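Local coordinates for protein inositol dehydrogenase (Lactobacillus casei, PDB 4MKX) that probably oxidises scyllo-inositol with NAD as cofactor, as a sugar alcohol dehydrogenase of the Gfo/Idh/MocA family, at residues A[147-151]-A[202-206]; A[162-168]-A[260-266]; A[209-215]-A[237-243]. One frame throughout, in Å; residues are numbered along the deposited sequence.

All three contacts lie in the C-terminal alpha/beta domain. From the N terminus, helix 145-155 comes first and meets helix 197-207 in interaction 1, closing a loop of 50 residues. Strand 162-172 starts inside that loop and pairs with strand 260-267 in interaction 2, so the two contacts cross along the chain. Interaction 3 pairs strands 211-219 and 234-241 and is nested within the loop of interaction 2, after interaction 1 has closed. Interactions 2 and 3 build separate parts of one mixed sheet, and the helices of interaction 1 lie against it: Phe206 packs on Ile265, Ile203 on Met239, and Tyr147 OH probably hydrogen-bonds Thr263.

Interaction 1: residues A[147-151]-A[202-206]; sequences YRYAK and VIRWF
Lys151 lays its aliphatic chain between Trp205 and Phe206 and touches a face of each ring. Its CE sits over the five-membered ring of Trp205, 3.8 Å from the centroid and only 15° off the ring normal, while Lys151 CD lies 4.2 Å from the centroid of the Phe206 ring. The chain leaves the helix with CG anti to the backbone N (chi1 -177°), then bends at chi2, which helps bring CD and CE against the two rings; a second bend, at chi4, turns the ammonium group to a salt bridge with Asp155.

Phe206 also pushes its rim into the other helix: CE1 comes 3.5 Å from Lys151 CA, and CE2 meets Tyr147 CD1 at 4.0 Å, each atom at the edge of the other ring and near its plane. The Tyr147 side chain crosses those of Phe206 and Val202 at about a right angle, and Val202 CG2 lies 3.9 Å from Tyr147 CE1. No hydrogen bond crosses the contact. The axes of segments 147-151 and 202-206 approach to 11.8 Å at an angle of 34°, a spacing that these large side chains bridge, in an arrangement of neighbouring helices packed on one face of the C-terminal domain's mixed beta-sheet.

Interaction 2: residues A[162-168]-A[260-266]; sequences ITLIRSY and HVETEII
Arg166 reaches across to Glu262 and Glu264, the acidic residues that flank Thr263 on the facing strand. Its guanidinium grips Glu262 end-on: NH2 to OE2 measures 2.8 Å and NH1 to OE1 3.2 Å. NH2 also bonds Glu264 OE1 at 2.9 Å. A bend at chi3 (59°) turns the head of an otherwise extended chain toward the two acids. The carboxylates stand steeply to the guanidinium, the Glu262 plane at 77°, so these bonds stay near the guanidinium plane but meet the oxygens from above the carboxylates. His260 NE2 donates to Glu262 OE1 at 2.9 Å, from the opposite face to Arg166 NH1. Arg273 of the third subunit makes a further salt bridge to OE1, so three donors surround that oxygen and probably favour an ionised Glu262.

The strands run antiparallel within the mixed sheet of the C-terminal domain, and a classic beta bulge interrupts their register where Thr163 and Leu164 both donate backbone N-H groups to Ile266 O. Ile266 packs its CD1 against Leu164 CD2 at 4.0 Å, the two chains side by side.

Tyr168 puts a ring face beneath Arg166 NH1, which lies 3.3 Å above the ring plane over its centre. The phenol hydroxyl bonds Glu264 of the third subunit, and Glu264 in turn bonds Tyr168 of that subunit, so the polar network extends across the interface. On the other face of the sheet, Ser167 OG and Thr263 OG1 approach to 2.8 Å; Asp199 also bonds the serine, and Tyr147 the threonine.

Interaction 3: residues A[209-215]-A[237-243]; sequences KEIDKVW and ALMQLED
Strands 211-215 and 237-241 run antiparallel at 151°, in register from Trp215-Leu238 through Val214-Met239 to Lys213-Gln240, where a classic beta bulge shifts the pairing by one residue before Ile211 faces Leu241. At the bulge Gln240 O accepts two backbone bonds, from Asp212 N at 2.9 Å and from Lys213 N at 3.2 Å.

Met239 and Val214 lie side by side on one face of the sheet, with Val214 CG1 3.6 Å from Met239 CG. The thioether chain bends at chi3 (-61°), and its terminal CE meets Ile211 CD1 at 4.1 Å. The other branch of Ile211, CG2, touches Met239 CB and SD, so the isoleucine straddles the methionine's length; Ile203 of helix 197-207 packs on the same methionine. On the opposite face Lys213 and Gln240 point the same way, and Lys213 CD passes 3.7 Å from Gln240 OE1, whose polar partner is Asn348 of the third subunit.

Beyond the paired strands, Lys209 extends across Asp243 at about a right angle, and its NZ reaches the syn side of Asp243 OD2 at 2.9 Å, about 30° out of the carboxylate plane, in a salt bridge. Asp161 is a second partner for the ammonium group, and Arg221 of the third subunit for the carboxylate. Nearby, Glu242 OE2 accepts a weak bond from Glu210 N, and Glu242 N donates to Glu210 O at 3.0 Å. A water also spans the strands, donating to Asp212 OD2 and Leu241 O. The arrangement is a bulged antiparallel strand pair toward one side of the C-terminal domain's mixed sheet, with helices 197-207 and 328-347 packed against the Met239 face and the third subunit meeting the Gln240 face.

Interaction 1: residues A[147-151]-A[202-206]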
loop_
_atom_site.group_PDB
_atom_site.type_symbol
_atom_site.label_atom_id
_atom_site.label_comp_id
_atom_site.label_asym_id
_atom_site.label_seq_id
_atom_site.Cartn_x
_atom_site.Cartn_y
_atom_site.Cartn_z
ATOM N N TYR A 147 -4.744 -2.773 -17.516
ATOM C CA TYR A 147 -4.824 -1.733 -18.537
ATOM C C TYR A 147 -6.250 -1.576 -19.057
ATOM O O TYR A 147 -6.704 -0.448 -19.266
ATOM C CB TYR A 147 -3.868 -2.004 -19.710
ATOM C CG TYR A 147 -2.454 -1.527 -19.434
ATOM C CD1 TYR A 147 -2.090 -0.204 -19.644
ATOM C CD2 TYR A 147 -1.500 -2.395 -18.915
ATOM C CE1 TYR A 147 -0.802 0.236 -19.372
ATOM C CE2 TYR A 147 -0.220 -1.963 -18.627
ATOM C CZ TYR A 147 0.130 -0.648 -18.863
ATOM O OH TYR A 147 1.415 -0.209 -18.581
ATOM N N ARG A 148 -6.944 -2.691 -19.262
ATOM C CA ARG A 148 -8.329 -2.644 -19.736
ATOM C C ARG A 148 -9.255 -2.002 -18.717
ATOM O O ARG A 148 -10.152 -1.246 -19.088
ATOM C CB ARG A 148 -8.843 -4.039 -20.130
ATOM C CG ARG A 148 -8.315 -4.483 -21.486
ATOM C CD ARG A 148 -9.002 -5.761 -22.010
ATOM N NE ARG A 148 -8.789 -6.910 -21.130
ATOM C CZ ARG A 148 -8.788 -8.186 -21.521
ATOM N NH1 ARG A 148 -8.979 -8.512 -22.795
ATOM N NH2 ARG A 148 -8.586 -9.148 -20.632
ATOM N N TYR A 149 -9.029 -2.284 -17.437
ATOM C CA TYR A 149 -9.828 -1.689 -16.373
ATOM C C TYR A 149 -9.656 -0.172 -16.367
ATOM O O TYR A 149 -10.627 0.573 -16.214
ATOM C CB TYR A 149 -9.452 -2.296 -15.001
ATOM C CG TYR A 149 -10.253 -1.746 -13.836
ATOM C CD1 TYR A 149 -11.475 -2.307 -13.477
ATOM C CD2 TYR A 149 -9.778 -0.674 -13.092
ATOM C CE1 TYR A 149 -12.206 -1.796 -12.411
ATOM C CE2 TYR A 149 -10.496 -0.161 -12.028
ATOM C CZ TYR A 149 -11.709 -0.731 -11.692
ATOM O OH TYR A 149 -12.421 -0.214 -10.631
ATOM N N ALA A 150 -8.419 0.293 -16.532
ATOM C CA ALA A 150 -8.148 1.730 -16.576
ATOM C C ALA A 150 -8.755 2.374 -17.813
ATOM O O ALA A 150 -9.262 3.493 -17.748
ATOM C CB ALA A 150 -6.650 1.999 -16.527
ATOM N N LYS A 151 -8.677 1.683 -18.946
ATOM C CA LYS A 151 -9.249 2.195 -20.183
ATOM C C LYS A 151 -10.755 2.387 -20.016
ATOM O O LYS A 151 -11.326 3.377 -20.480
ATOM C CB LYS A 151 -8.970 1.214 -21.321
ATOM C CG LYS A 151 -9.453 1.680 -22.694
ATOM C CD LYS A 151 -8.737 2.941 -23.133
ATOM C CE LYS A 151 -8.834 3.143 -24.662
ATOM N NZ LYS A 151 -10.245 3.086 -25.136
ATOM N N VAL A 202 0.375 2.595 -25.898
ATOM C CA VAL A 202 -0.515 2.893 -24.789
ATOM C C VAL A 202 -0.978 4.353 -24.805
ATOM O O VAL A 202 -2.152 4.634 -24.590
ATOM C CB VAL A 202 0.156 2.544 -23.422
ATOM C CG1 VAL A 202 -0.347 3.430 -22.311
ATOM C CG2 VAL A 202 -0.059 1.077 -23.092
ATOM N N ILE A 203 -0.059 5.262 -25.087
ATOM C CA ILE A 203 -0.388 6.678 -25.154
ATOM C C ILE A 203 -1.424 6.949 -26.256
ATOM O O ILE A 203 -2.467 7.586 -26.012
ATOM C CB ILE A 203 0.888 7.501 -25.331
ATOM C CG1 ILE A 203 1.664 7.495 -24.012
ATOM C CG2 ILE A 203 0.568 8.940 -25.724
ATOM C CD1 ILE A 203 3.135 7.793 -24.162
ATOM N N ARG A 204 -1.178 6.398 -27.441
ATOM C CA ARG A 204 -2.101 6.574 -28.558
ATOM C C ARG A 204 -3.447 5.925 -28.276
ATOM O O ARG A 204 -4.494 6.497 -28.574
ATOM C CB ARG A 204 -1.493 6.022 -29.854
ATOM C CG ARG A 204 -0.201 6.729 -30.298
ATOM C CD ARG A 204 0.339 6.172 -31.615
ATOM N NE ARG A 204 -0.609 6.395 -32.702
ATOM C CZ ARG A 204 -1.366 5.441 -33.240
ATOM N NH1 ARG A 204 -1.283 4.188 -32.800
ATOM N NH2 ARG A 204 -2.211 5.744 -34.211
ATOM N N TRP A 205 -3.412 4.733 -27.679
ATOM C CA TRP A 205 -4.616 3.976 -27.369
ATOM C C TRP A 205 -5.509 4.731 -26.389
ATOM O O TRP A 205 -6.715 4.867 -26.611
ATOM C CB TRP A 205 -4.223 2.592 -26.815
ATOM C CG TRP A 205 -5.342 1.672 -26.449
ATOM C CD1 TRP A 205 -6.453 1.386 -27.194
ATOM C CD2 TRP A 205 -5.436 0.865 -25.266
ATOM N NE1 TRP A 205 -7.241 0.468 -26.533
ATOM C CE2 TRP A 205 -6.637 0.129 -25.353
ATOM C CE3 TRP A 205 -4.621 0.695 -24.146
ATOM C CZ2 TRP A 205 -7.050 -0.753 -24.349
ATOM C CZ3 TRP A 205 -5.034 -0.182 -23.149
ATOM C CH2 TRP A 205 -6.236 -0.899 -23.264
ATOM N N PHE A 206 -4.922 5.244 -25.310
ATOM C CA PHE A 206 -5.720 5.918 -24.286
ATOM C C PHE A 206 -6.273 7.264 -24.743
ATOM O O PHE A 206 -7.385 7.624 -24.372
ATOM C CB PHE A 206 -4.909 6.109 -22.993
ATOM C CG PHE A 206 -4.985 4.943 -22.061
ATOM C CD1 PHE A 206 -6.017 4.842 -21.143
ATOM C CD2 PHE A 206 -4.031 3.938 -22.107
ATOM C CE1 PHE A 206 -6.100 3.754 -20.282
ATOM C CE2 PHE A 206 -4.109 2.845 -21.247
ATOM C CZ PHE A 206 -5.142 2.756 -20.338
#

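Interaction 2: residues A[162-168]-A[260-266]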
loop_
_atom_site.group_PDB
_atom_site.type_symbol
_atom_site.label_atom_id
_atom_site.label_comp_id
_atom_site.label_asym_id
_atom_site.label_seq_id
_atom_site.Cartn_x
_atom_site.Cartn_y
_atom_site.Cartn_z
ATOM N N ILE A 162 -7.674 13.691 -20.631
ATOM C CA ILE A 162 -6.326 13.360 -20.201
ATOM C C ILE A 162 -5.375 14.522 -20.438
ATOM O O ILE A 162 -5.323 15.079 -21.523
ATOM C CB ILE A 162 -5.837 12.118 -20.956
ATOM C CG1 ILE A 162 -6.697 10.924 -20.550
ATOM C CG2 ILE A 162 -4.347 11.892 -20.685
ATOM C CD1 ILE A 162 -6.427 9.657 -21.356
ATOM N N THR A 163 -4.630 14.913 -19.412
ATOM C CA THR A 163 -3.689 16.015 -19.561
ATOM C C THR A 163 -2.244 15.517 -19.646
ATOM O O THR A 163 -1.413 16.121 -20.298
ATOM C CB THR A 163 -3.787 16.982 -18.392
ATOM O OG1 THR A 163 -3.276 16.331 -17.233
ATOM C CG2 THR A 163 -5.219 17.382 -18.134
ATOM N N LEU A 164 -1.940 14.411 -18.974
ATOM C CA LEU A 164 -0.568 13.918 -18.969
ATOM C C LEU A 164 -0.558 12.403 -18.810
ATOM O O LEU A 164 -1.315 11.850 -18.019
ATOM C CB LEU A 164 0.227 14.558 -17.819
ATOM C CG LEU A 164 1.729 14.238 -17.734
ATOM C CD1 LEU A 164 2.445 15.431 -17.141
ATOM C CD2 LEU A 164 1.995 13.018 -16.865
ATOM N N ILE A 165 0.306 11.743 -19.569
ATOM C CA ILE A 165 0.533 10.326 -19.347
ATOM C C ILE A 165 2.018 10.106 -19.094
ATOM O O ILE A 165 2.858 10.615 -19.820
ATOM C CB ILE A 165 0.072 9.483 -20.543
ATOM C CG1 ILE A 165 -1.442 9.565 -20.666
ATOM C CG2 ILE A 165 0.455 8.023 -20.322
ATOM C CD1 ILE A 165 -1.999 8.709 -21.796
ATOM N N ARG A 166 2.333 9.362 -18.034
ATOM C CA ARG A 166 3.715 9.000 -17.738
ATOM C C ARG A 166 3.781 7.485 -17.832
ATOM O O ARG A 166 2.974 6.794 -17.225
ATOM C CB ARG A 166 4.111 9.436 -16.323
ATOM C CG ARG A 166 5.492 8.924 -15.918
ATOM C CD ARG A 166 5.921 9.383 -14.495
ATOM N NE ARG A 166 5.007 8.944 -13.441
ATOM C CZ ARG A 166 5.066 7.762 -12.841
ATOM N NH1 ARG A 166 5.990 6.881 -13.207
ATOM N NH2 ARG A 166 4.189 7.442 -11.897
ATOM N N SER A 167 4.708 6.968 -18.621
ATOM C CA SER A 167 4.848 5.521 -18.708
ATOM C C SER A 167 6.305 5.098 -18.583
ATOM O O SER A 167 7.198 5.696 -19.191
ATOM C CB SER A 167 4.207 5.000 -20.007
ATOM O OG SER A 167 3.798 3.648 -19.848
ATOM N N TYR A 168 6.548 4.086 -17.749
ATOM C CA TYR A 168 7.886 3.580 -17.515
ATOM C C TYR A 168 7.929 2.141 -17.969
ATOM O O TYR A 168 7.035 1.360 -17.633
ATOM C CB TYR A 168 8.174 3.542 -16.012
ATOM C CG TYR A 168 8.551 4.841 -15.339
ATOM C CD1 TYR A 168 8.337 6.082 -15.932
ATOM C CD2 TYR A 168 9.125 4.810 -14.083
ATOM C CE1 TYR A 168 8.704 7.262 -15.275
ATOM C CE2 TYR A 168 9.480 5.970 -13.422
ATOM C CZ TYR A 168 9.279 7.183 -14.013
ATOM O OH TYR A 168 9.659 8.316 -13.335
ATOM N N HIS A 260 9.786 -3.336 -14.103
ATOM C CA HIS A 260 8.954 -2.195 -13.729
ATOM C C HIS A 260 8.265 -1.627 -14.953
ATOM O O HIS A 260 8.887 -0.946 -15.765
ATOM C CB HIS A 260 9.761 -1.101 -13.039
ATOM C CG HIS A 260 8.911 -0.019 -12.446
ATOM N ND1 HIS A 260 8.652 0.069 -11.093
ATOM C CD2 HIS A 260 8.232 1.002 -13.022
ATOM C CE1 HIS A 260 7.881 1.114 -10.858
ATOM N NE2 HIS A 260 7.613 1.702 -12.012
ATOM N N VAL A 261 6.979 -1.924 -15.086
ATOM C CA VAL A 261 6.152 -1.342 -16.141
ATOM C C VAL A 261 4.976 -0.671 -15.454
ATOM O O VAL A 261 4.186 -1.316 -14.762
ATOM C CB VAL A 261 5.668 -2.398 -17.137
ATOM C CG1 VAL A 261 4.642 -1.814 -18.083
ATOM C CG2 VAL A 261 6.851 -2.907 -17.946
ATOM N N GLU A 262 4.896 0.638 -15.605
ATOM C CA GLU A 262 3.958 1.441 -14.842
ATOM C C GLU A 262 3.430 2.506 -15.786
ATOM O O GLU A 262 4.187 3.057 -16.582
ATOM C CB GLU A 262 4.673 2.119 -13.664
ATOM C CG GLU A 262 3.781 3.076 -12.846
ATOM C CD GLU A 262 4.559 3.970 -11.922
ATOM O OE1 GLU A 262 5.813 3.954 -11.979
ATOM O OE2 GLU A 262 3.925 4.719 -11.136
ATOM N N THR A 263 2.127 2.765 -15.728
ATOM C CA THR A 263 1.541 3.835 -16.531
ATOM C C THR A 263 0.645 4.680 -15.657
ATOM O O THR A 263 -0.257 4.173 -14.993
ATOM C CB THR A 263 0.735 3.261 -17.700
ATOM O OG1 THR A 263 1.617 2.486 -18.516
ATOM C CG2 THR A 263 0.169 4.381 -18.560
ATOM N N GLU A 264 0.892 5.986 -15.680
ATOM C CA GLU A 264 0.143 6.946 -14.894
ATOM C C GLU A 264 -0.633 7.835 -15.850
ATOM O O GLU A 264 -0.083 8.310 -16.847
ATOM C CB GLU A 264 1.135 7.803 -14.112
ATOM C CG GLU A 264 0.587 9.056 -13.517
ATOM C CD GLU A 264 1.697 9.875 -12.918
ATOM O OE1 GLU A 264 2.141 9.522 -11.804
ATOM O OE2 GLU A 264 2.163 10.834 -13.567
ATOM N N ILE A 265 -1.910 8.053 -15.550
ATOM C CA ILE A 265 -2.737 8.933 -16.369
ATOM C C ILE A 265 -3.302 10.026 -15.463
ATOM O O ILE A 265 -3.992 9.738 -14.484
ATOM C CB ILE A 265 -3.893 8.142 -17.024
ATOM C CG1 ILE A 265 -3.351 6.935 -17.800
ATOM C CG2 ILE A 265 -4.669 9.044 -17.980
ATOM C CD1 ILE A 265 -4.430 6.021 -18.299
ATOM N N ILE A 266 -2.985 11.279 -15.777
ATOM C CA ILE A 266 -3.530 12.416 -15.048
ATOM C C ILE A 266 -4.615 13.060 -15.898
ATOM O O ILE A 266 -4.385 13.381 -17.065
ATOM C CB ILE A 266 -2.451 13.458 -14.768
ATOM C CG1 ILE A 266 -1.307 12.812 -13.976
ATOM C CG2 ILE A 266 -3.046 14.602 -13.963
ATOM C CD1 ILE A 266 -0.205 13.778 -13.585
#

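Interaction 3: residues A[209-215]-A[237-243]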
loop_
_atom_site.group_PDB
_atom_site.type_symbol
_atom_site.label_atom_id
_atom_site.label_comp_id
_atom_site.label_asym_id
_atom_site.label_seq_id
_atom_site.Cartn_x
_atom_site.Cartn_y
_atom_site.Cartn_z
ATOM N N LYS A 209 -4.935 10.355 -29.760
ATOM C CA LYS A 209 -4.200 11.470 -30.348
ATOM C C LYS A 209 -2.814 11.023 -30.817
ATOM O O LYS A 209 -2.337 9.960 -30.406
ATOM C CB LYS A 209 -4.106 12.607 -29.314
ATOM C CG LYS A 209 -5.432 12.881 -28.572
ATOM C CD LYS A 209 -5.250 13.672 -27.252
ATOM C CE LYS A 209 -6.565 13.798 -26.457
ATOM N NZ LYS A 209 -6.429 14.536 -25.146
ATOM N N GLU A 210 -2.173 11.809 -31.689
ATOM C CA GLU A 210 -0.822 11.489 -32.166
ATOM C C GLU A 210 0.240 12.327 -31.444
ATOM O O GLU A 210 -0.070 13.367 -30.868
ATOM C CB GLU A 210 -0.664 11.734 -33.671
ATOM C CG GLU A 210 -1.554 10.892 -34.583
ATOM C CD GLU A 210 -1.492 9.411 -34.292
ATOM O OE1 GLU A 210 -0.374 8.863 -34.116
ATOM O OE2 GLU A 210 -2.577 8.785 -34.268
ATOM N N ILE A 211 1.487 11.867 -31.505
ATOM C CA ILE A 211 2.614 12.578 -30.884
ATOM C C ILE A 211 3.210 13.577 -31.878
ATOM O O ILE A 211 3.526 13.211 -33.013
ATOM C CB ILE A 211 3.705 11.595 -30.427
ATOM C CG1 ILE A 211 3.137 10.631 -29.373
ATOM C CG2 ILE A 211 4.915 12.344 -29.877
ATOM C CD1 ILE A 211 3.800 9.274 -29.349
ATOM N N ASP A 212 3.378 14.826 -31.439
ATOM C CA ASP A 212 3.855 15.896 -32.320
ATOM C C ASP A 212 5.365 16.069 -32.251
ATOM O O ASP A 212 6.066 15.866 -33.235
ATOM C CB ASP A 212 3.160 17.216 -31.990
ATOM C CG ASP A 212 3.529 18.331 -32.962
ATOM O OD1 ASP A 212 3.840 18.024 -34.132
ATOM O OD2 ASP A 212 3.501 19.506 -32.554
ATOM N N LYS A 213 5.882 16.459 -31.090
ATOM C CA LYS A 213 7.321 16.625 -30.985
ATOM C C LYS A 213 7.864 16.033 -29.698
ATOM O O LYS A 213 7.138 15.913 -28.716
ATOM C CB LYS A 213 7.734 18.090 -31.140
ATOM C CG LYS A 213 7.036 19.038 -30.208
ATOM C CD LYS A 213 7.468 20.481 -30.490
ATOM C CE LYS A 213 6.855 20.997 -31.772
ATOM N NZ LYS A 213 7.401 22.328 -32.160
ATOM N N VAL A 214 9.129 15.638 -29.740
ATOM C CA VAL A 214 9.759 14.912 -28.645
ATOM C C VAL A 214 11.180 15.401 -28.401
ATOM O O VAL A 214 11.852 15.915 -29.304
ATOM C CB VAL A 214 9.836 13.395 -28.947
ATOM C CG1 VAL A 214 8.460 12.833 -29.265
ATOM C CG2 VAL A 214 10.782 13.119 -30.102
ATOM N N TRP A 215 11.633 15.257 -27.162
ATOM C CA TRP A 215 13.043 15.399 -26.837
ATOM C C TRP A 215 13.357 14.206 -25.958
ATOM O O TRP A 215 12.535 13.820 -25.136
ATOM C CB TRP A 215 13.310 16.710 -26.081
ATOM C CG TRP A 215 14.761 16.942 -25.734
ATOM C CD1 TRP A 215 15.855 16.650 -26.506
ATOM C CD2 TRP A 215 15.270 17.520 -24.524
ATOM N NE1 TRP A 215 17.006 17.013 -25.848
ATOM C CE2 TRP A 215 16.677 17.533 -24.623
ATOM C CE3 TRP A 215 14.669 18.011 -23.362
ATOM C CZ2 TRP A 215 17.494 18.044 -23.611
ATOM C CZ3 TRP A 215 15.481 18.517 -22.352
ATOM C CH2 TRP A 215 16.881 18.529 -22.484
ATOM N N ALA A 237 12.161 10.790 -21.850
ATOM C CA ALA A 237 11.661 11.609 -22.932
ATOM C C ALA A 237 10.464 12.427 -22.509
ATOM O O ALA A 237 9.649 12.000 -21.679
ATOM C CB ALA A 237 11.301 10.726 -24.129
ATOM N N LEU A 238 10.347 13.611 -23.102
ATOM C CA LEU A 238 9.166 14.431 -22.926
ATOM C C LEU A 238 8.548 14.603 -24.307
ATOM O O LEU A 238 9.258 14.816 -25.283
ATOM C CB LEU A 238 9.550 15.790 -22.352
ATOM C CG LEU A 238 8.425 16.776 -22.079
ATOM C CD1 LEU A 238 7.435 16.214 -21.065
ATOM C CD2 LEU A 238 9.056 18.084 -21.592
ATOM N N MET A 239 7.232 14.489 -24.382
ATOM C CA MET A 239 6.545 14.503 -25.666
ATOM C C MET A 239 5.348 15.421 -25.587
ATOM O O MET A 239 4.624 15.451 -24.592
ATOM C CB MET A 239 6.096 13.085 -26.032
ATOM C CG MET A 239 7.218 12.083 -25.971
ATOM S SD MET A 239 6.783 10.514 -26.731
ATOM C CE MET A 239 5.419 10.052 -25.691
ATOM N N GLN A 240 5.131 16.177 -26.656
ATOM C CA GLN A 240 3.973 17.027 -26.731
ATOM C C GLN A 240 3.111 16.418 -27.817
ATOM O O GLN A 240 3.592 16.171 -28.925
ATOM C CB GLN A 240 4.405 18.420 -27.157
ATOM C CG GLN A 240 3.319 19.460 -27.103
ATOM C CD GLN A 240 3.917 20.859 -27.217
ATOM O OE1 GLN A 240 4.697 21.133 -28.133
ATOM N NE2 GLN A 240 3.583 21.726 -26.279
ATOM N N LEU A 241 1.853 16.156 -27.489
ATOM C CA LEU A 241 0.952 15.534 -28.463
ATOM C C LEU A 241 0.242 16.633 -29.255
ATOM O O LEU A 241 0.402 17.817 -28.954
ATOM C CB LEU A 241 -0.048 14.625 -27.760
ATOM C CG LEU A 241 0.401 13.205 -27.388
ATOM C CD1 LEU A 241 1.677 13.156 -26.548
ATOM C CD2 LEU A 241 -0.734 12.483 -26.674
ATOM N N GLU A 242 -0.541 16.243 -30.261
ATOM C CA GLU A 242 -1.145 17.209 -31.186
ATOM C C GLU A 242 -2.040 18.276 -30.547
ATOM O O GLU A 242 -2.152 19.386 -31.077
ATOM C CB GLU A 242 -1.927 16.470 -32.277
ATOM C CG GLU A 242 -3.262 15.940 -31.797
ATOM C CD GLU A 242 -3.917 15.024 -32.800
ATOM O OE1 GLU A 242 -3.716 15.226 -34.021
ATOM O OE2 GLU A 242 -4.624 14.092 -32.358
ATOM N N ASP A 243 -2.679 17.956 -29.424
ATOM C CA ASP A 243 -3.572 18.899 -28.761
ATOM C C ASP A 243 -2.921 19.508 -27.522
ATOM O O ASP A 243 -3.607 20.033 -26.649
ATOM C CB ASP A 243 -4.869 18.211 -28.354
ATOM C CG ASP A 243 -4.644 17.137 -27.320
ATOM O OD1 ASP A 243 -3.634 16.407 -27.460
ATOM O OD2 ASP A 243 -5.462 17.035 -26.378
HETATM O O HOH W 1 1.435 20.054 -30.582
#